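Local coordinates for purine nucleoside phosphorylase (Thermus thermophilus, PDB 6TK9), which probably catalyses the reversible phosphorolysis of purine nucleosides such as inosine and guanosine, releasing the free base and ribose 1-phosphate, at residues V38-E43 against R63-R68; G67-K72 against Y263-L268. All blocks are in the same frame, centred on the assembly; numbering follows the deposited sequence.

Interaction 1: V38-E43 against R63-R68; sequences VEKVAE and RLVLGR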
ATOM      1  N   VAL A  38      -1.761 -15.426  43.639  1.00 40.49           N
ATOM      2  CA  VAL A  38      -2.575 -14.403  44.364  1.00 44.02           C
ATOM      3  C   VAL A  38      -2.934 -14.931  45.761  1.00 42.23           C
ATOM      4  O   VAL A  38      -3.337 -16.092  45.858  1.00 47.19           O
ATOM      5  CB  VAL A  38      -3.834 -13.981  43.580  1.00 43.25           C
ATOM      6  CG1 VAL A  38      -4.679 -12.988  44.363  1.00 44.24           C
ATOM      7  CG2 VAL A  38      -3.479 -13.410  42.219  1.00 44.69           C
ATOM      8  N   GLU A  39      -2.770 -14.088  46.786  1.00 42.82           N
ATOM      9  CA  GLU A  39      -3.319 -14.277  48.151  1.00 43.83           C
ATOM     10  C   GLU A  39      -4.826 -14.126  48.043  1.00 42.14           C
ATOM     11  O   GLU A  39      -5.285 -12.987  48.046  1.00 40.20           O
ATOM     12  CB  GLU A  39      -2.747 -13.269  49.149  1.00 45.14           C
ATOM     13  CG  GLU A  39      -3.088 -13.568  50.603  1.00 41.48           C
ATOM     14  CD  GLU A  39      -2.835 -12.401  51.541  1.00 44.91           C
ATOM     15  OE1 GLU A  39      -2.195 -11.408  51.117  1.00 45.07           O
ATOM     16  OE2 GLU A  39      -3.293 -12.475  52.684  1.00 48.07           O
ATOM     17  N   LYS A  40      -5.521 -15.254  47.907  1.00 44.07           N
ATOM     18  CA  LYS A  40      -6.968 -15.332  47.601  1.00 49.50           C
ATOM     19  C   LYS A  40      -7.753 -14.803  48.807  1.00 47.23           C
ATOM     20  O   LYS A  40      -7.414 -15.177  49.927  1.00 48.77           O
ATOM     21  CB  LYS A  40      -7.342 -16.782  47.255  1.00 54.91           C
ATOM     22  CG  LYS A  40      -7.544 -17.098  45.773  1.00 55.82           C
ATOM     23  CD  LYS A  40      -6.292 -17.043  44.927  1.00 59.01           C
ATOM     24  CE  LYS A  40      -5.761 -18.391  44.484  1.00 58.14           C
ATOM     25  NZ  LYS A  40      -4.310 -18.521  44.788  1.00 58.01           N
ATOM     26  N   VAL A  41      -8.758 -13.956  48.576  1.00 49.79           N
ATOM     27  CA  VAL A  41      -9.858 -13.679  49.553  1.00 46.95           C
ATOM     28  C   VAL A  41     -11.165 -14.278  48.997  1.00 45.61           C
ATOM     29  O   VAL A  41     -11.980 -14.770  49.799  1.00 43.27           O
ATOM     30  CB  VAL A  41      -9.949 -12.173  49.880  1.00 48.94           C
ATOM     31  CG1 VAL A  41     -10.121 -11.319  48.640  1.00 52.35           C
ATOM     32  CG2 VAL A  41     -11.045 -11.865  50.881  1.00 52.74           C
ATOM     33  N   ALA A  42     -11.337 -14.317  47.669  1.00 44.65           N
ATOM     34  CA  ALA A  42     -12.456 -15.013  46.985  1.00 45.51           C
ATOM     35  C   ALA A  42     -11.958 -15.674  45.701  1.00 46.88           C
ATOM     36  O   ALA A  42     -10.992 -15.160  45.104  1.00 48.53           O
ATOM     37  CB  ALA A  42     -13.564 -14.045  46.658  1.00 49.10           C
ATOM     38  N   GLU A  43     -12.609 -16.770  45.311  1.00 44.84           N
ATOM     39  CA  GLU A  43     -12.349 -17.542  44.070  1.00 50.80           C
ATOM     40  C   GLU A  43     -13.699 -18.091  43.582  1.00 55.44           C
ATOM     41  O   GLU A  43     -14.113 -19.164  44.072  1.00 60.90           O
ATOM     42  CB  GLU A  43     -11.299 -18.635  44.311  1.00 52.19           C
ATOM     43  CG  GLU A  43     -11.088 -19.575  43.122  1.00 56.53           C
ATOM     44  CD  GLU A  43      -9.791 -20.383  43.108  1.00 59.11           C
ATOM     45  OE1 GLU A  43      -9.039 -20.306  44.094  1.00 62.85           O
ATOM     46  OE2 GLU A  43      -9.530 -21.091  42.102  1.00 59.38           O
ATOM     47  N   ARG A  63     -12.335 -18.540  36.189  1.00 47.92           N
ATOM     48  CA  ARG A  63     -12.433 -18.304  37.645  1.00 47.55           C
ATOM     49  C   ARG A  63     -12.152 -16.836  37.927  1.00 46.96           C
ATOM     50  O   ARG A  63     -11.098 -16.361  37.526  1.00 53.03           O
ATOM     51  CB  ARG A  63     -11.427 -19.187  38.387  1.00 52.43           C
ATOM     52  CG  ARG A  63     -11.582 -20.673  38.106  1.00 55.44           C
ATOM     53  CD  ARG A  63     -11.188 -21.511  39.300  1.00 65.52           C
ATOM     54  NE  ARG A  63     -12.053 -22.672  39.470  1.00 77.30           N
ATOM     55  CZ  ARG A  63     -12.049 -23.477  40.531  1.00 89.98           C
ATOM     56  NH1 ARG A  63     -11.217 -23.265  41.544  1.00 93.82           N
ATOM     57  NH2 ARG A  63     -12.885 -24.501  40.571  1.00 92.43           N
ATOM     58  N   LEU A  64     -13.065 -16.138  38.591  1.00 49.24           N
ATOM     59  CA  LEU A  64     -12.804 -14.762  39.072  1.00 49.12           C
ATOM     60  C   LEU A  64     -12.069 -14.858  40.415  1.00 52.05           C
ATOM     61  O   LEU A  64     -12.571 -15.543  41.314  1.00 50.88           O
ATOM     62  CB  LEU A  64     -14.118 -13.989  39.205  1.00 46.41           C
ATOM     63  CG  LEU A  64     -13.923 -12.490  39.424  1.00 48.04           C
ATOM     64  CD1 LEU A  64     -13.331 -11.854  38.174  1.00 51.60           C
ATOM     65  CD2 LEU A  64     -15.225 -11.809  39.814  1.00 45.83           C
ATOM     66  N   VAL A  65     -10.921 -14.195  40.544  1.00 50.04           N
ATOM     67  CA  VAL A  65     -10.083 -14.217  41.775  1.00 48.10           C
ATOM     68  C   VAL A  65      -9.946 -12.785  42.293  1.00 52.05           C
ATOM     69  O   VAL A  65      -9.433 -11.938  41.547  1.00 53.76           O
ATOM     70  CB  VAL A  65      -8.709 -14.841  41.485  1.00 45.75           C
ATOM     71  CG1 VAL A  65      -7.750 -14.634  42.639  1.00 47.50           C
ATOM     72  CG2 VAL A  65      -8.815 -16.315  41.134  1.00 44.27           C
ATOM     73  N   LEU A  66     -10.409 -12.533  43.519  1.00 52.94           N
ATOM     74  CA  LEU A  66     -10.147 -11.284  44.278  1.00 50.07           C
ATOM     75  C   LEU A  66      -9.072 -11.578  45.321  1.00 48.25           C
ATOM     76  O   LEU A  66      -9.148 -12.643  45.974  1.00 48.17           O
ATOM     77  CB  LEU A  66     -11.442 -10.802  44.930  1.00 51.33           C
ATOM     78  CG  LEU A  66     -12.477 -10.234  43.960  1.00 52.04           C
ATOM     79  CD1 LEU A  66     -13.785 -10.992  44.061  1.00 57.02           C
ATOM     80  CD2 LEU A  66     -12.711  -8.754  44.197  1.00 50.36           C
ATOM     81  N   GLY A  67      -8.098 -10.679  45.458  1.00 46.87           N
ATOM     82  CA  GLY A  67      -6.989 -10.868  46.404  1.00 44.28           C
ATOM     83  C   GLY A  67      -5.870  -9.851  46.281  1.00 44.13           C
ATOM     84  O   GLY A  67      -6.088  -8.711  45.815  1.00 40.60           O
ATOM     85  N   ARG A  68      -4.699 -10.254  46.757  1.00 47.11           N
ATOM     86  CA  ARG A  68      -3.504  -9.389  46.885  1.00 48.92           C
ATOM     87  C   ARG A  68      -2.414 -10.034  46.025  1.00 43.81           C
ATOM     88  O   ARG A  68      -2.227 -11.254  46.120  1.00 40.03           O
ATOM     89  CB  ARG A  68      -3.152  -9.245  48.370  1.00 52.02           C
ATOM     90  CG  ARG A  68      -2.280  -8.049  48.717  1.00 53.23           C
ATOM     91  CD  ARG A  68      -2.343  -7.735  50.204  1.00 53.51           C
ATOM     92  NE  ARG A  68      -3.589  -7.041  50.503  1.00 58.46           N
ATOM     93  CZ  ARG A  68      -3.813  -5.733  50.302  1.00 61.59           C
ATOM     94  NH1 ARG A  68      -4.997  -5.209  50.585  1.00 59.46           N
ATOM     95  NH2 ARG A  68      -2.868  -4.949  49.801  1.00 61.54           N
TER

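Interaction 2: G67-K72 against Y263-L268; sequences GRLEGK and YVRGIL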
ATOM      1  N   GLY A  67      -8.098 -10.679  45.458  1.00 46.87           N
ATOM      2  CA  GLY A  67      -6.989 -10.868  46.404  1.00 44.28           C
ATOM      3  C   GLY A  67      -5.870  -9.851  46.281  1.00 44.13           C
ATOM      4  O   GLY A  67      -6.088  -8.711  45.815  1.00 40.60           O
ATOM      5  N   ARG A  68      -4.699 -10.254  46.757  1.00 47.11           N
ATOM      6  CA  ARG A  68      -3.504  -9.389  46.885  1.00 48.92           C
ATOM      7  C   ARG A  68      -2.414 -10.034  46.025  1.00 43.81           C
ATOM      8  O   ARG A  68      -2.227 -11.254  46.120  1.00 40.03           O
ATOM      9  CB  ARG A  68      -3.152  -9.245  48.370  1.00 52.02           C
ATOM     10  CG  ARG A  68      -2.280  -8.049  48.717  1.00 53.23           C
ATOM     11  CD  ARG A  68      -2.343  -7.735  50.204  1.00 53.51           C
ATOM     12  NE  ARG A  68      -3.589  -7.041  50.503  1.00 58.46           N
ATOM     13  CZ  ARG A  68      -3.813  -5.733  50.302  1.00 61.59           C
ATOM     14  NH1 ARG A  68      -4.997  -5.209  50.585  1.00 59.46           N
ATOM     15  NH2 ARG A  68      -2.868  -4.949  49.801  1.00 61.54           N
ATOM     16  N   LEU A  69      -1.812  -9.251  45.137  1.00 41.08           N
ATOM     17  CA  LEU A  69      -0.687  -9.671  44.271  1.00 39.44           C
ATOM     18  C   LEU A  69       0.272  -8.477  44.267  1.00 39.69           C
ATOM     19  O   LEU A  69      -0.245  -7.359  44.205  1.00 38.08           O
ATOM     20  CB  LEU A  69      -1.234 -10.015  42.885  1.00 40.69           C
ATOM     21  CG  LEU A  69      -0.235 -10.554  41.871  1.00 45.26           C
ATOM     22  CD1 LEU A  69       0.329 -11.895  42.312  1.00 47.75           C
ATOM     23  CD2 LEU A  69      -0.894 -10.674  40.504  1.00 51.01           C
ATOM     24  N   GLU A  70       1.572  -8.711  44.483  1.00 40.08           N
ATOM     25  CA  GLU A  70       2.641  -7.678  44.567  1.00 44.42           C
ATOM     26  C   GLU A  70       2.168  -6.551  45.504  1.00 44.27           C
ATOM     27  O   GLU A  70       2.556  -5.382  45.298  1.00 48.99           O
ATOM     28  CB  GLU A  70       3.044  -7.247  43.151  1.00 39.74           C
ATOM     29  CG  GLU A  70       4.349  -6.481  43.073  1.00 41.65           C
ATOM     30  CD  GLU A  70       5.644  -7.263  43.227  1.00 45.33           C
ATOM     31  OE1 GLU A  70       5.611  -8.492  43.058  1.00 45.95           O
ATOM     32  OE2 GLU A  70       6.703  -6.626  43.509  1.00 51.63           O
ATOM     33  N   GLY A  71       1.392  -6.909  46.533  1.00 48.55           N
ATOM     34  CA  GLY A  71       0.893  -5.980  47.567  1.00 49.44           C
ATOM     35  C   GLY A  71      -0.274  -5.115  47.111  1.00 50.31           C
ATOM     36  O   GLY A  71      -0.704  -4.277  47.891  1.00 53.28           O
ATOM     37  N   LYS A  72      -0.786  -5.300  45.899  1.00 57.74           N
ATOM     38  CA  LYS A  72      -1.948  -4.536  45.383  1.00 57.97           C
ATOM     39  C   LYS A  72      -3.214  -5.363  45.568  1.00 53.21           C
ATOM     40  O   LYS A  72      -3.197  -6.579  45.378  1.00 50.54           O
ATOM     41  CB  LYS A  72      -1.730  -4.183  43.911  1.00 64.07           C
ATOM     42  CG  LYS A  72      -0.576  -3.224  43.657  1.00 74.75           C
ATOM     43  CD  LYS A  72      -0.821  -1.801  44.139  1.00 82.18           C
ATOM     44  CE  LYS A  72       0.412  -1.197  44.779  1.00 87.47           C
ATOM     45  NZ  LYS A  72       0.095   0.058  45.500  1.00 88.05           N
ATOM     46  N   TYR A 263       7.358  -9.457  34.852  1.00 46.92           N
ATOM     47  CA  TYR A 263       7.093  -8.168  34.168  1.00 46.04           C
ATOM     48  C   TYR A 263       5.774  -7.617  34.715  1.00 42.79           C
ATOM     49  O   TYR A 263       5.741  -6.441  35.146  1.00 39.84           O
ATOM     50  CB  TYR A 263       7.184  -8.318  32.640  1.00 50.39           C
ATOM     51  CG  TYR A 263       6.944  -7.032  31.884  1.00 46.95           C
ATOM     52  CD1 TYR A 263       7.802  -5.953  32.003  1.00 47.19           C
ATOM     53  CD2 TYR A 263       5.834  -6.880  31.074  1.00 49.97           C
ATOM     54  CE1 TYR A 263       7.562  -4.754  31.347  1.00 47.20           C
ATOM     55  CE2 TYR A 263       5.594  -5.701  30.383  1.00 50.08           C
ATOM     56  CZ  TYR A 263       6.458  -4.630  30.519  1.00 48.21           C
ATOM     57  OH  TYR A 263       6.189  -3.465  29.863  1.00 42.55           O
ATOM     58  N   VAL A 264       4.723  -8.441  34.759  1.00 43.38           N
ATOM     59  CA  VAL A 264       3.371  -7.980  35.194  1.00 40.53           C
ATOM     60  C   VAL A 264       3.504  -7.447  36.618  1.00 41.30           C
ATOM     61  O   VAL A 264       2.988  -6.334  36.902  1.00 38.96           O
ATOM     62  CB  VAL A 264       2.314  -9.092  35.103  1.00 44.76           C
ATOM     63  CG1 VAL A 264       0.997  -8.651  35.724  1.00 43.13           C
ATOM     64  CG2 VAL A 264       2.085  -9.543  33.663  1.00 48.11           C
ATOM     65  N   ARG A 265       4.204  -8.211  37.466  1.00 46.58           N
ATOM     66  CA  ARG A 265       4.483  -7.856  38.891  1.00 47.41           C
ATOM     67  C   ARG A 265       5.208  -6.506  38.930  1.00 46.24           C
ATOM     68  O   ARG A 265       4.767  -5.634  39.703  1.00 46.38           O
ATOM     69  CB  ARG A 265       5.314  -8.942  39.585  1.00 48.80           C
ATOM     70  CG  ARG A 265       4.540 -10.192  39.986  1.00 46.75           C
ATOM     71  CD  ARG A 265       5.516 -11.274  40.411  1.00 47.98           C
ATOM     72  NE  ARG A 265       4.834 -12.469  40.885  1.00 48.22           N
ATOM     73  CZ  ARG A 265       4.221 -12.578  42.059  1.00 47.10           C
ATOM     74  NH1 ARG A 265       4.183 -11.556  42.900  1.00 49.17           N
ATOM     75  NH2 ARG A 265       3.639 -13.718  42.390  1.00 46.71           N
ATOM     76  N   GLY A 266       6.264  -6.346  38.121  1.00 45.61           N
ATOM     77  CA  GLY A 266       7.021  -5.086  37.984  1.00 46.68           C
ATOM     78  C   GLY A 266       6.096  -3.893  37.801  1.00 46.99           C
ATOM     79  O   GLY A 266       6.231  -2.907  38.552  1.00 47.46           O
ATOM     80  N   ILE A 267       5.163  -4.003  36.853  1.00 45.54           N
ATOM     81  CA  ILE A 267       4.151  -2.956  36.531  1.00 44.51           C
ATOM     82  C   ILE A 267       3.219  -2.760  37.737  1.00 45.26           C
ATOM     83  O   ILE A 267       3.106  -1.614  38.209  1.00 44.71           O
ATOM     84  CB  ILE A 267       3.390  -3.347  35.248  1.00 42.82           C
ATOM     85  CG1 ILE A 267       4.307  -3.248  34.028  1.00 44.25           C
ATOM     86  CG2 ILE A 267       2.120  -2.525  35.089  1.00 41.03           C
ATOM     87  CD1 ILE A 267       3.928  -4.169  32.889  1.00 47.62           C
ATOM     88  N   LEU A 268       2.564  -3.828  38.204  1.00 45.68           N
ATOM     89  CA  LEU A 268       1.669  -3.812  39.398  1.00 46.75           C
ATOM     90  C   LEU A 268       2.297  -3.014  40.543  1.00 43.25           C
ATOM     91  O   LEU A 268       1.544  -2.313  41.243  1.00 47.18           O
ATOM     92  CB  LEU A 268       1.386  -5.242  39.875  1.00 50.67           C
ATOM     93  CG  LEU A 268      -0.064  -5.708  39.772  1.00 53.10           C
ATOM     94  CD1 LEU A 268      -0.564  -5.620  38.346  1.00 57.81           C
ATOM     95  CD2 LEU A 268      -0.189  -7.136  40.268  1.00 58.57           C
TER

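Interaction 1: V38-E43 against R63-R68
Val41 and Ala42 both send their backbone N-H groups to a single acceptor, Leu66 O, which makes a classic beta bulge in the antiparallel pairing of strands 39-45 and 63-66 at the border of the mixed sheet of the phosphorylase fold. The two bonds are nearly straight, 170° at the hydrogen from Val41 N and 175° from Ala42 N, and both donors stand tilted from the carbonyl plane. The register evidence agrees: Lys40 lies across from Gly67, whereas Ala42 pairs with Leu66, a shift of one residue. Beyond the bulge Leu66 N returns a 3.1 Å bond to Ala42 O, approaching from above that carbonyl's plane. Before it, Glu39 N donates to Arg68 O at 3.0 Å and Arg68 N returns to Glu39 O at 3.1 Å. Gly67 CA lies against Glu39 O in a CA-H...O contact of 3.2 Å. The other edge of strand 63-66 is bonded to strand 72-78, Arg63 with Lys78 and Val65 with Val76. Lys40 arches its bent chain over Val65, CD resting 3.6 Å from Val65 CG1, and its NZ folds back onto Val38 O at 2.8 Å. At the far end, Glu43 has CG anti to the backbone N and an extended chain beyond it, which carries OE2 out to Arg63 in a salt bridge whose guanidinium and carboxylate planes are 86° apart. Replacing Arg63 by an alanine would probably leave the Glu43 carboxylate without its charged mate and free to turn. As it stands, Arg63 NH1 donates within its own guanidinium plane to Glu43 OE2 at 2.8 Å, meeting that oxygen from above the carboxylate plane.

Interaction 2: G67-K72 against Y263-L268
Leu69 lays its CD1 methyl over one face of the Arg265 guanidinium, 3.8 Å from NH2, while its other branch packs against Leu268, CD2 to CD2 at 3.6 Å. The side chain crosses both partners at about a right angle; with CG anti to the backbone N (chi1 -176°), its end is carried nearer to the helix than its first bond alone would bring it. The next residue, Glu70, takes the edge of the same guanidinium: its OE1 lies in plane with the group, 3.4 Å from Arg265 NH1, a long and weak hydrogen bond within a salt bridge. Bent at chi2 (75°), the Glu70 chain crosses the Arg265 stem at about a right angle, its OE1 also touching Arg265 CB at 3.5 Å. The stronger mate of Arg265 is Glu37, which forms a salt bridge with NH2; the two carboxylates together are likely to steady the cation. Lys72 contributes its stem, CG resting 3.3 Å from Leu268 O, while its NZ runs on to a salt bridge with the terminal carboxylate of Leu271. A type I' turn from Leu69 to Lys72 presents these three side chains to the helix, and its ends are tied by Lys72 N to Leu69 O at 2.7 Å. The contact thus seats the tip of a hairpin, strands 68-69 and 72-78, against the C-terminal helix 257-270, whose Ile267 and Leu268 reach Leu108 on strand 106-115 and whose Tyr263 packs on helix 161-173.

Interactions 1 and 2 are consecutive along the chain and share Gly67 and Arg68, which still pair with Lys40 and Glu39 in interaction 1 while the chain turns a corner at Gly67 and runs on into the hairpin that meets helix 257-270. Their centres lie about 13 Å apart, and they touch directly through Val38 CG2 and Leu69 CD1, 4.1 Å apart. A second tie is the salt bridge from Glu37, the residue just before 38-43, to Arg265. The two contacts thereby connect the sheet-border strand 39-45 to the C-terminal helix. With centres about 18 and 16 Å from the chain's centre, both are peripheral, and neither is touched by another subunit of the hexamer.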